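Side-chain contacts in similar to hydroxylamine oxidoreductase (Kuenenia stuttgartiensis, PDB 6H5L), which probably works as an oxidoreductase, holding eight heme c groups within a large multi-heme reductase complex of an anammox bacterium: residues E268-P271 and G272-Y275; K352-S355 and D356-D360; F446-Q450 and D451-D455. One frame throughout, in Å; residues are numbered along the deposited sequence.

Contact 1 (E268-P271 and G272-Y275); sequences EVRP and GEDY
Arg270 meets two acidic side chains of the same turn, Glu273 and Asp274, in a small salt-bridge network. Arg270 NH2 reaches Glu273 OE2 at 3.2 Å in a hydrogen-bonded ion pair. The oxygen lies close to the guanidinium plane, whereas the nitrogen stands well above the carboxylate plane, the two flat groups being turned 76° against each other. Asp274 sits differently: Asp274 OD1 lies over one guanidinium face, 3.5 Å from Arg270 NH1, where charge attraction acts without an N-H aimed at it. The arginine chain, bent at chi2 and chi3, brings its end back between the two acids. Asp274 OD2 also forms a salt bridge with Lys264, so this carboxylate is shared by two cations.

Hydrogen bonds to the Arg270 backbone close a tight turn within the loop that joins helices 248-256 and 280-285 of the multi-heme cytochrome region. Asp274 N donates to Arg270 O at 3.0 Å, closing an alpha-turn, while Asp274 OD2 accepts Arg270 N at 2.9 Å in a nearly straight bond (171°). The aspartate thus grips both polar backbone atoms of the arginine. Gly272, with a positive phi (106°), allows the reversal, since a CB there would run into Pro271 O.

Apolar contact comes from Val269, whose CG1 lies 3.7 Å from the Tyr275 ring centroid, almost directly over the face, as a CH-pi interaction. Tyr275 also meets the rings of Tyr260 and Phe262 and touches a heme c.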
loop_
_atom_site.group_PDB
_atom_site.type_symbol
_atom_site.label_atom_id
_atom_site.label_comp_id
_atom_site.label_asym_id
_atom_site.label_seq_id
_atom_site.Cartn_x
_atom_site.Cartn_y
_atom_site.Cartn_z
ATOM N N GLU A 268 -23.834 3.765 21.611
ATOM C CA GLU A 268 -23.258 2.747 20.742
ATOM C C GLU A 268 -21.903 2.250 21.224
ATOM O O GLU A 268 -21.339 1.339 20.609
ATOM C CB GLU A 268 -23.120 3.284 19.312
ATOM C CG GLU A 268 -24.421 3.760 18.684
ATOM C CD GLU A 268 -25.449 2.655 18.544
ATOM O OE1 GLU A 268 -26.660 2.964 18.592
ATOM O OE2 GLU A 268 -25.052 1.481 18.386
ATOM N N VAL A 269 -21.370 2.822 22.302
ATOM C CA VAL A 269 -20.052 2.437 22.794
ATOM C C VAL A 269 -20.138 1.065 23.448
ATOM O O VAL A 269 -20.892 0.865 24.408
ATOM C CB VAL A 269 -19.508 3.483 23.775
ATOM C CG1 VAL A 269 -18.258 2.961 24.467
ATOM C CG2 VAL A 269 -19.214 4.788 23.050
ATOM N N ARG A 270 -19.362 0.118 22.934
ATOM C CA ARG A 270 -19.274 -1.204 23.541
ATOM C C ARG A 270 -18.284 -1.165 24.699
ATOM O O ARG A 270 -17.104 -0.873 24.481
ATOM C CB ARG A 270 -18.838 -2.237 22.513
ATOM C CG ARG A 270 -19.909 -2.600 21.498
ATOM C CD ARG A 270 -19.335 -2.608 20.095
ATOM N NE ARG A 270 -18.090 -3.366 20.023
ATOM C CZ ARG A 270 -17.192 -3.232 19.053
ATOM N NH1 ARG A 270 -17.397 -2.363 18.073
ATOM N NH2 ARG A 270 -16.084 -3.962 19.065
ATOM N N PRO A 271 -18.714 -1.445 25.932
ATOM C CA PRO A 271 -17.795 -1.378 27.081
ATOM C C PRO A 271 -16.755 -2.486 27.008
ATOM O O PRO A 271 -17.093 -3.669 26.927
ATOM C CB PRO A 271 -18.724 -1.552 28.290
ATOM C CG PRO A 271 -20.113 -1.308 27.764
ATOM C CD PRO A 271 -20.092 -1.748 26.340
ATOM N N GLY A 272 -15.482 -2.095 27.035
ATOM C CA GLY A 272 -14.393 -3.051 26.974
ATOM C C GLY A 272 -13.680 -3.066 25.637
ATOM O O GLY A 272 -12.450 -3.168 25.584
ATOM N N GLU A 273 -14.442 -2.964 24.547
ATOM C CA GLU A 273 -13.879 -2.999 23.203
ATOM C C GLU A 273 -13.642 -1.612 22.623
ATOM O O GLU A 273 -12.604 -1.378 21.992
ATOM C CB GLU A 273 -14.792 -3.800 22.270
ATOM C CG GLU A 273 -14.860 -5.283 22.596
ATOM C CD GLU A 273 -15.634 -6.072 21.560
ATOM O OE1 GLU A 273 -16.861 -6.232 21.723
ATOM O OE2 GLU A 273 -15.011 -6.522 20.573
ATOM N N ASP A 274 -14.576 -0.682 22.821
ATOM C CA ASP A 274 -14.396 0.688 22.357
ATOM C C ASP A 274 -13.724 1.556 23.415
ATOM O O ASP A 274 -12.779 2.290 23.107
ATOM C CB ASP A 274 -15.744 1.285 21.944
ATOM C CG ASP A 274 -16.356 0.565 20.760
ATOM O OD1 ASP A 274 -15.587 0.035 19.931
ATOM O OD2 ASP A 274 -17.602 0.526 20.662
ATOM N N TYR A 275 -14.201 1.492 24.654
ATOM C CA TYR A 275 -13.506 2.056 25.805
ATOM C C TYR A 275 -13.053 0.905 26.691
ATOM O O TYR A 275 -13.863 0.040 27.039
ATOM C CB TYR A 275 -14.402 2.984 26.635
ATOM C CG TYR A 275 -15.006 4.198 25.953
ATOM C CD1 TYR A 275 -14.736 4.506 24.625
ATOM C CD2 TYR A 275 -15.851 5.046 26.662
ATOM C CE1 TYR A 275 -15.303 5.621 24.024
ATOM C CE2 TYR A 275 -16.416 6.157 26.072
ATOM C CZ TYR A 275 -16.140 6.441 24.754
ATOM O OH TYR A 275 -16.706 7.552 24.169
#

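Contact 2 (K352-S355 and D356-D360); sequences KCHS and DRFAD. With HEC (heme c), chain J.
The rings of His354 and Phe358 lie nearly parallel, planes 27° apart, but are slid so far that they barely overlap, with centroids 5.1 Å apart. His354 ND1 approaches Phe358 CD2 at 3.6 Å, and Phe358 CZ continues to the heme methyl CMA at 3.9 Å. Phe358 CG is anti to the backbone N (chi1 178°), which sends the ring from the first turn of helix 356-389 back toward the histidine. Arg215 of a second subunit makes a cation-pi contact with the same phenyl ring.

Ser355 is the N-cap of that helix. Ser355 OG accepts from Phe358 N at 3.1 Å, while Ser355 O takes Ala359 N at 3.0 Å, so the residue directly after the heme ligand caps the helix that begins at Asp356. The same OG is hydrogen-bonded to a propionate of a further heme c, and His354 ND1 to one of another.

This is the end of a CxxCH heme-binding motif, in which Cys353 SG is bonded to heme CAC at 1.8 Å. His354 NE2 binds the heme FE at 2.0 Å, and His249 is the other axial ligand. With both axial positions taken by histidines, this heme is probably an electron carrier and not a substrate site.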
loop_
_atom_site.group_PDB
_atom_site.type_symbol
_atom_site.label_atom_id
_atom_site.label_comp_id
_atom_site.label_asym_id
_atom_site.label_seq_id
_atom_site.Cartn_x
_atom_site.Cartn_y
_atom_site.Cartn_z
ATOM N N LYS A 352 -20.661 -3.136 33.852
ATOM C CA LYS A 352 -20.205 -3.439 32.502
ATOM C C LYS A 352 -18.742 -3.862 32.466
ATOM O O LYS A 352 -18.319 -4.501 31.498
ATOM C CB LYS A 352 -20.426 -2.229 31.594
ATOM C CG LYS A 352 -21.887 -1.827 31.446
ATOM C CD LYS A 352 -22.035 -0.520 30.687
ATOM C CE LYS A 352 -23.494 -0.198 30.433
ATOM N NZ LYS A 352 -24.141 -1.268 29.626
ATOM N N CYS A 353 -17.960 -3.519 33.492
ATOM C CA CYS A 353 -16.564 -3.920 33.559
ATOM C C CYS A 353 -16.158 -4.444 34.928
ATOM O O CYS A 353 -14.997 -4.830 35.106
ATOM C CB CYS A 353 -15.645 -2.751 33.178
ATOM S SG CYS A 353 -16.089 -1.871 31.660
ATOM N N HIS A 354 -17.066 -4.461 35.898
ATOM C CA HIS A 354 -16.791 -4.993 37.222
ATOM C C HIS A 354 -17.955 -5.862 37.667
ATOM O O HIS A 354 -19.055 -5.797 37.113
ATOM C CB HIS A 354 -16.567 -3.882 38.258
ATOM C CG HIS A 354 -15.403 -2.992 37.956
ATOM N ND1 HIS A 354 -14.103 -3.341 38.255
ATOM C CD2 HIS A 354 -15.343 -1.761 37.395
ATOM C CE1 HIS A 354 -13.292 -2.366 37.885
ATOM N NE2 HIS A 354 -14.020 -1.395 37.360
ATOM N N SER A 355 -17.699 -6.685 38.678
ATOM C CA SER A 355 -18.784 -7.390 39.338
ATOM C C SER A 355 -19.626 -6.404 40.139
ATOM O O SER A 355 -19.133 -5.373 40.608
ATOM C CB SER A 355 -18.240 -8.490 40.249
ATOM O OG SER A 355 -17.469 -7.947 41.308
ATOM N N ASP A 356 -20.918 -6.715 40.266
ATOM C CA ASP A 356 -21.793 -5.893 41.096
ATOM C C ASP A 356 -21.244 -5.775 42.510
ATOM O O ASP A 356 -21.281 -4.696 43.113
ATOM C CB ASP A 356 -23.207 -6.480 41.108
ATOM C CG ASP A 356 -24.157 -5.724 42.033
ATOM O OD1 ASP A 356 -24.010 -5.823 43.271
ATOM O OD2 ASP A 356 -25.059 -5.029 41.520
ATOM N N ARG A 357 -20.718 -6.878 43.049
ATOM C CA ARG A 357 -20.204 -6.873 44.414
ATOM C C ARG A 357 -19.044 -5.894 44.565
ATOM O O ARG A 357 -19.030 -5.071 45.486
ATOM C CB ARG A 357 -19.775 -8.285 44.808
ATOM C CG ARG A 357 -19.469 -8.457 46.281
ATOM C CD ARG A 357 -18.726 -9.756 46.520
ATOM N NE ARG A 357 -18.686 -10.124 47.932
ATOM C CZ ARG A 357 -17.911 -11.082 48.427
ATOM N NH1 ARG A 357 -17.101 -11.761 47.626
ATOM N NH2 ARG A 357 -17.937 -11.357 49.723
ATOM N N PHE A 358 -18.062 -5.966 43.662
ATOM C CA PHE A 358 -16.911 -5.071 43.747
ATOM C C PHE A 358 -17.330 -3.618 43.575
ATOM O O PHE A 358 -16.808 -2.726 44.254
ATOM C CB PHE A 358 -15.867 -5.454 42.698
ATOM C CG PHE A 358 -14.666 -4.548 42.677
ATOM C CD1 PHE A 358 -13.615 -4.752 43.555
ATOM C CD2 PHE A 358 -14.587 -3.495 41.778
ATOM C CE1 PHE A 358 -12.509 -3.920 43.541
ATOM C CE2 PHE A 358 -13.484 -2.660 41.760
ATOM C CZ PHE A 358 -12.443 -2.873 42.642
ATOM N N ALA A 359 -18.276 -3.363 42.669
ATOM C CA ALA A 359 -18.745 -2.001 42.446
ATOM C C ALA A 359 -19.560 -1.498 43.628
ATOM O O ALA A 359 -19.349 -0.378 44.108
ATOM C CB ALA A 359 -19.573 -1.942 41.166
ATOM N N ASP A 360 -20.505 -2.312 44.107
ATOM C CA ASP A 360 -21.329 -1.909 45.241
ATOM C C ASP A 360 -20.489 -1.758 46.501
ATOM O O ASP A 360 -20.707 -0.833 47.294
ATOM C CB ASP A 360 -22.454 -2.921 45.454
ATOM C CG ASP A 360 -23.435 -2.489 46.526
ATOM O OD1 ASP A 360 -23.968 -1.363 46.431
ATOM O OD2 ASP A 360 -23.682 -3.283 47.457
HETATM FE FE HEC J . -13.432 0.493 37.042
HETATM C CHA HEC J . -10.168 -0.032 37.900
HETATM C CHB HEC J . -14.136 1.321 40.336
HETATM C CHC HEC J . -16.666 1.322 36.200
HETATM C CHD HEC J . -12.865 -0.586 33.839
HETATM N NA HEC J . -12.348 0.656 38.788
HETATM C C1A HEC J . -11.016 0.316 38.928
HETATM C C2A HEC J . -10.677 0.397 40.335
HETATM C C3A HEC J . -11.772 0.765 41.001
HETATM C C4A HEC J . -12.846 0.938 40.046
HETATM C CMA HEC J . -11.876 0.974 42.526
HETATM C CAA HEC J . -9.301 0.102 40.972
HETATM C CBA HEC J . -9.020 -1.393 40.888
HETATM C CGA HEC J . -7.818 -1.749 41.720
HETATM O O1A HEC J . -7.431 -2.945 41.712
HETATM O O2A HEC J . -7.248 -0.846 42.385
HETATM N NB HEC J . -15.101 1.161 38.083
HETATM C C1B HEC J . -15.149 1.501 39.422
HETATM C C2B HEC J . -16.445 2.086 39.697
HETATM C C3B HEC J . -17.149 2.081 38.556
HETATM C C4B HEC J . -16.314 1.503 37.520
HETATM C CMB HEC J . -16.900 2.587 41.088
HETATM C CAB HEC J . -18.591 2.593 38.333
HETATM C CBB HEC J . -18.685 4.122 38.531
HETATM N NC HEC J . -14.557 0.374 35.349
HETATM C C1C HEC J . -15.865 0.798 35.206
HETATM C C2C HEC J . -16.221 0.691 33.806
HETATM C C3C HEC J . -15.212 0.078 33.168
HETATM C C4C HEC J . -14.117 -0.074 34.115
HETATM C CMC HEC J . -17.642 0.944 33.256
HETATM C CAC HEC J . -15.170 -0.320 31.669
HETATM C CBC HEC J . -15.289 0.889 30.713
HETATM N ND HEC J . -11.763 -0.170 36.012
HETATM C C1D HEC J . -11.790 -0.650 34.704
HETATM C C2D HEC J . -10.497 -1.226 34.399
HETATM C C3D HEC J . -9.659 -1.052 35.674
HETATM C C4D HEC J . -10.527 -0.386 36.617
HETATM C CMD HEC J . -10.054 -1.883 33.073
HETATM C CAD HEC J . -8.197 -1.482 35.924
HETATM C CBD HEC J . -8.176 -2.677 36.871
HETATM C CGD HEC J . -6.975 -2.596 37.775
HETATM O O1D HEC J . -6.772 -1.524 38.403
HETATM O O2D HEC J . -6.228 -3.603 37.880
#

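Contact 3 (F446-Q450 and D451-D455); sequences FLQMQ and DNPSD. With HEC (heme c), chain F.
Gln448 is brought to Pro453 by two torsions: CG lies anti to the backbone N (chi1 176°), and a bend at chi2 (61°) turns the amide across the mouth of the loop. Gln448 NE2 then donates a weak hydrogen bond to Pro453 O at 3.4 Å, while OE1 faces CD of the proline ring. The amide also looks outward, since NE2 is hydrogen-bonded to Gln499 of a third subunit, another copy of the protein. With an alanine in place of Gln448, Pro453 O and Gln499 of the third subunit would probably both lose this donor, and with it one tie between the loop and the neighbouring subunit.

The backbone between them forms a type II beta turn from Met449 to Asn452, with Gln450 and Asp451 at its corners. Met449 N gives Asn452 O a hydrogen bond of 2.9 Å, and Asn452 N returns a weak one to Met449 O at 3.4 Å, making a single antiparallel hydrogen-bonded pair. The peptide before Pro453 is cis, and from there the chain runs on to Ser454, the N-cap of helix 455-476.

Met449 and Asn452 lie side by side and point the same way, with Met449 CE 3.7 Å from Asn452 ND2. The Asn452 amide is held at both ends, by Tyr443 and by the Asp401 carbonyl. Just upstream, Phe446 CE2 packs 3.5 Å from C2B of a heme c. The FE of that heme binds the O of water 1 at 2.1 Å, consistent with an axial position open to small ligands.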
loop_
_atom_site.group_PDB
_atom_site.type_symbol
_atom_site.label_atom_id
_atom_site.label_comp_id
_atom_site.label_asym_id
_atom_site.label_seq_id
_atom_site.Cartn_x
_atom_site.Cartn_y
_atom_site.Cartn_z
ATOM N N PHE A 446 -14.132 33.353 49.735
ATOM C CA PHE A 446 -14.114 34.167 48.526
ATOM C C PHE A 446 -13.660 35.598 48.775
ATOM O O PHE A 446 -12.949 36.171 47.942
ATOM C CB PHE A 446 -15.511 34.192 47.887
ATOM C CG PHE A 446 -16.048 32.830 47.515
ATOM C CD1 PHE A 446 -16.460 31.935 48.489
ATOM C CD2 PHE A 446 -16.171 32.461 46.187
ATOM C CE1 PHE A 446 -16.954 30.691 48.146
ATOM C CE2 PHE A 446 -16.665 31.220 45.837
ATOM C CZ PHE A 446 -17.060 30.335 46.819
ATOM N N LEU A 447 -14.053 36.189 49.900
ATOM C CA LEU A 447 -13.829 37.604 50.156
ATOM C C LEU A 447 -13.451 37.807 51.615
ATOM O O LEU A 447 -13.989 37.140 52.502
ATOM C CB LEU A 447 -15.079 38.427 49.815
ATOM C CG LEU A 447 -15.084 39.913 50.172
ATOM C CD1 LEU A 447 -13.999 40.655 49.411
ATOM C CD2 LEU A 447 -16.452 40.517 49.896
ATOM N N GLN A 448 -12.521 38.728 51.853
ATOM C CA GLN A 448 -12.103 39.101 53.197
ATOM C C GLN A 448 -12.527 40.538 53.466
ATOM O O GLN A 448 -12.060 41.465 52.794
ATOM C CB GLN A 448 -10.591 38.948 53.375
ATOM C CG GLN A 448 -10.091 39.409 54.734
ATOM C CD GLN A 448 -10.696 38.621 55.876
ATOM O OE1 GLN A 448 -11.051 37.455 55.719
ATOM N NE2 GLN A 448 -10.818 39.256 57.036
ATOM N N MET A 449 -13.408 40.716 54.441
ATOM C CA MET A 449 -13.866 42.025 54.867
ATOM C C MET A 449 -13.122 42.425 56.140
ATOM O O MET A 449 -12.156 41.773 56.550
ATOM C CB MET A 449 -15.385 42.007 55.043
ATOM C CG MET A 449 -16.135 41.762 53.742
ATOM S SD MET A 449 -17.914 41.621 53.970
ATOM C CE MET A 449 -17.979 40.204 55.061
ATOM N N GLN A 450 -13.564 43.507 56.775
ATOM C CA GLN A 450 -12.859 44.054 57.932
ATOM C C GLN A 450 -13.003 43.087 59.101
ATOM O O GLN A 450 -14.026 43.069 59.789
ATOM C CB GLN A 450 -13.404 45.432 58.284
ATOM C CG GLN A 450 -12.450 46.293 59.087
ATOM C CD GLN A 450 -11.257 46.746 58.271
ATOM O OE1 GLN A 450 -10.183 46.148 58.336
ATOM N NE2 GLN A 450 -11.439 47.810 57.496
ATOM N N ASP A 451 -11.965 42.274 59.324
ATOM C CA ASP A 451 -11.933 41.281 60.399
ATOM C C ASP A 451 -13.104 40.304 60.309
ATOM O O ASP A 451 -13.609 39.823 61.327
ATOM C CB ASP A 451 -11.893 41.953 61.775
ATOM C CG ASP A 451 -10.600 42.714 62.012
ATOM O OD1 ASP A 451 -9.520 42.167 61.697
ATOM O OD2 ASP A 451 -10.660 43.861 62.504
ATOM N N ASN A 452 -13.538 39.999 59.088
ATOM C CA ASN A 452 -14.630 39.063 58.852
ATOM C C ASN A 452 -14.397 38.350 57.526
ATOM O O ASN A 452 -14.437 38.988 56.465
ATOM C CB ASN A 452 -15.977 39.792 58.855
ATOM C CG ASN A 452 -17.161 38.847 58.729
ATOM O OD1 ASN A 452 -17.007 37.625 58.740
ATOM N ND2 ASN A 452 -18.356 39.414 58.622
ATOM N N PRO A 453 -14.156 37.029 57.534
ATOM C CA PRO A 453 -14.158 36.151 58.710
ATOM C C PRO A 453 -12.907 36.250 59.575
ATOM O O PRO A 453 -11.981 36.999 59.258
ATOM C CB PRO A 453 -14.252 34.758 58.090
ATOM C CG PRO A 453 -13.515 34.901 56.810
ATOM C CD PRO A 453 -13.882 36.272 56.299
ATOM N N SER A 454 -12.899 35.489 60.666
ATOM C CA SER A 454 -11.734 35.367 61.524
ATOM C C SER A 454 -10.823 34.259 60.998
ATOM O O SER A 454 -11.090 33.632 59.970
ATOM C CB SER A 454 -12.156 35.099 62.969
ATOM O OG SER A 454 -12.906 33.901 63.070
ATOM N N ASP A 455 -9.725 34.015 61.713
ATOM C CA ASP A 455 -8.781 32.990 61.283
ATOM C C ASP A 455 -9.402 31.601 61.366
ATOM O O ASP A 455 -9.272 30.799 60.433
ATOM C CB ASP A 455 -7.508 33.062 62.127
ATOM C CG ASP A 455 -6.255 32.807 61.312
ATOM O OD1 ASP A 455 -6.362 32.187 60.234
ATOM O OD2 ASP A 455 -5.164 33.228 61.754
HETATM FE FE HEC F . -18.521 27.960 41.233
HETATM C CHA HEC F . -20.152 25.348 42.649
HETATM C CHB HEC F . -20.302 30.194 42.935
HETATM C CHC HEC F . -16.048 30.385 40.656
HETATM C CHD HEC F . -17.015 25.966 38.948
HETATM N NA HEC F . -19.981 27.793 42.542
HETATM C C1A HEC F . -20.516 26.623 43.043
HETATM C C2A HEC F . -21.504 26.995 44.043
HETATM C C3A HEC F . -21.542 28.330 44.113
HETATM C C4A HEC F . -20.583 28.865 43.170
HETATM C CMA HEC F . -22.452 29.162 45.043
HETATM C CAA HEC F . -22.380 26.041 44.887
HETATM C CBA HEC F . -23.253 25.182 43.982
HETATM C CGA HEC F . -24.560 25.885 43.736
HETATM O O1A HEC F . -24.922 26.038 42.543
HETATM O O2A HEC F . -25.229 26.302 44.717
HETATM N NB HEC F . -18.245 29.974 41.649
HETATM C C1B HEC F . -19.075 30.654 42.509
HETATM C C2B HEC F . -18.432 31.896 42.887
HETATM C C3B HEC F . -17.236 31.953 42.248
HETATM C C4B HEC F . -17.112 30.736 41.462
HETATM C CMB HEC F . -19.120 32.888 43.855
HETATM C CAB HEC F . -16.102 33.020 42.240
HETATM C CBB HEC F . -16.479 34.456 42.676
HETATM N NC HEC F . -16.851 28.171 39.991
HETATM C C1C HEC F . -15.928 29.199 39.964
HETATM C C2C HEC F . -14.782 28.764 39.182
HETATM C C3C HEC F . -15.100 27.585 38.621
HETATM C C4C HEC F . -16.374 27.164 39.174
HETATM C CMC HEC F . -13.597 29.680 38.793
HETATM C CAC HEC F . -14.245 26.741 37.640
HETATM C CBC HEC F . -12.907 26.317 38.282
HETATM N ND HEC F . -18.570 25.946 40.863
HETATM C C1D HEC F . -17.872 25.336 39.827
HETATM C C2D HEC F . -18.189 23.926 39.824
HETATM C C3D HEC F . -19.179 23.726 40.987
HETATM C C4D HEC F . -19.349 25.037 41.571
HETATM C CMD HEC F . -17.639 22.870 38.839
HETATM C CAD HEC F . -19.858 22.421 41.462
HETATM C CBD HEC F . -18.827 21.321 41.695
HETATM C CGD HEC F . -19.539 20.076 42.146
HETATM O O1D HEC F . -20.751 20.175 42.463
HETATM O O2D HEC F . -18.900 18.993 42.194
HETATM O O HOH W 1 -17.079 27.321 42.635
#

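Overall arrangement
Contacts 1, 2 and 3 follow one another along the chain, each a local turn or cap: contact 1 lies within a loop, contact 2 opens helix 356-389 and contact 3 leads from helix 443-446 into helix 455-476. Contacts 1 and 2 are neighbours, with centres about 17 Å apart: Pro271 CG packs on Lys352 CD at 3.6 Å, so the loop before helix 280-285 leans on the heme-binding motif. Both touch the second subunit. Contact 3 is remote, its centre about 50 Å from that of contact 1 and about 46 Å from that of contact 2, and it packs against the third subunit. Heme surroundings and subunit interfaces thus come together at two distant places, consistent with electron transfer through an assembled complex.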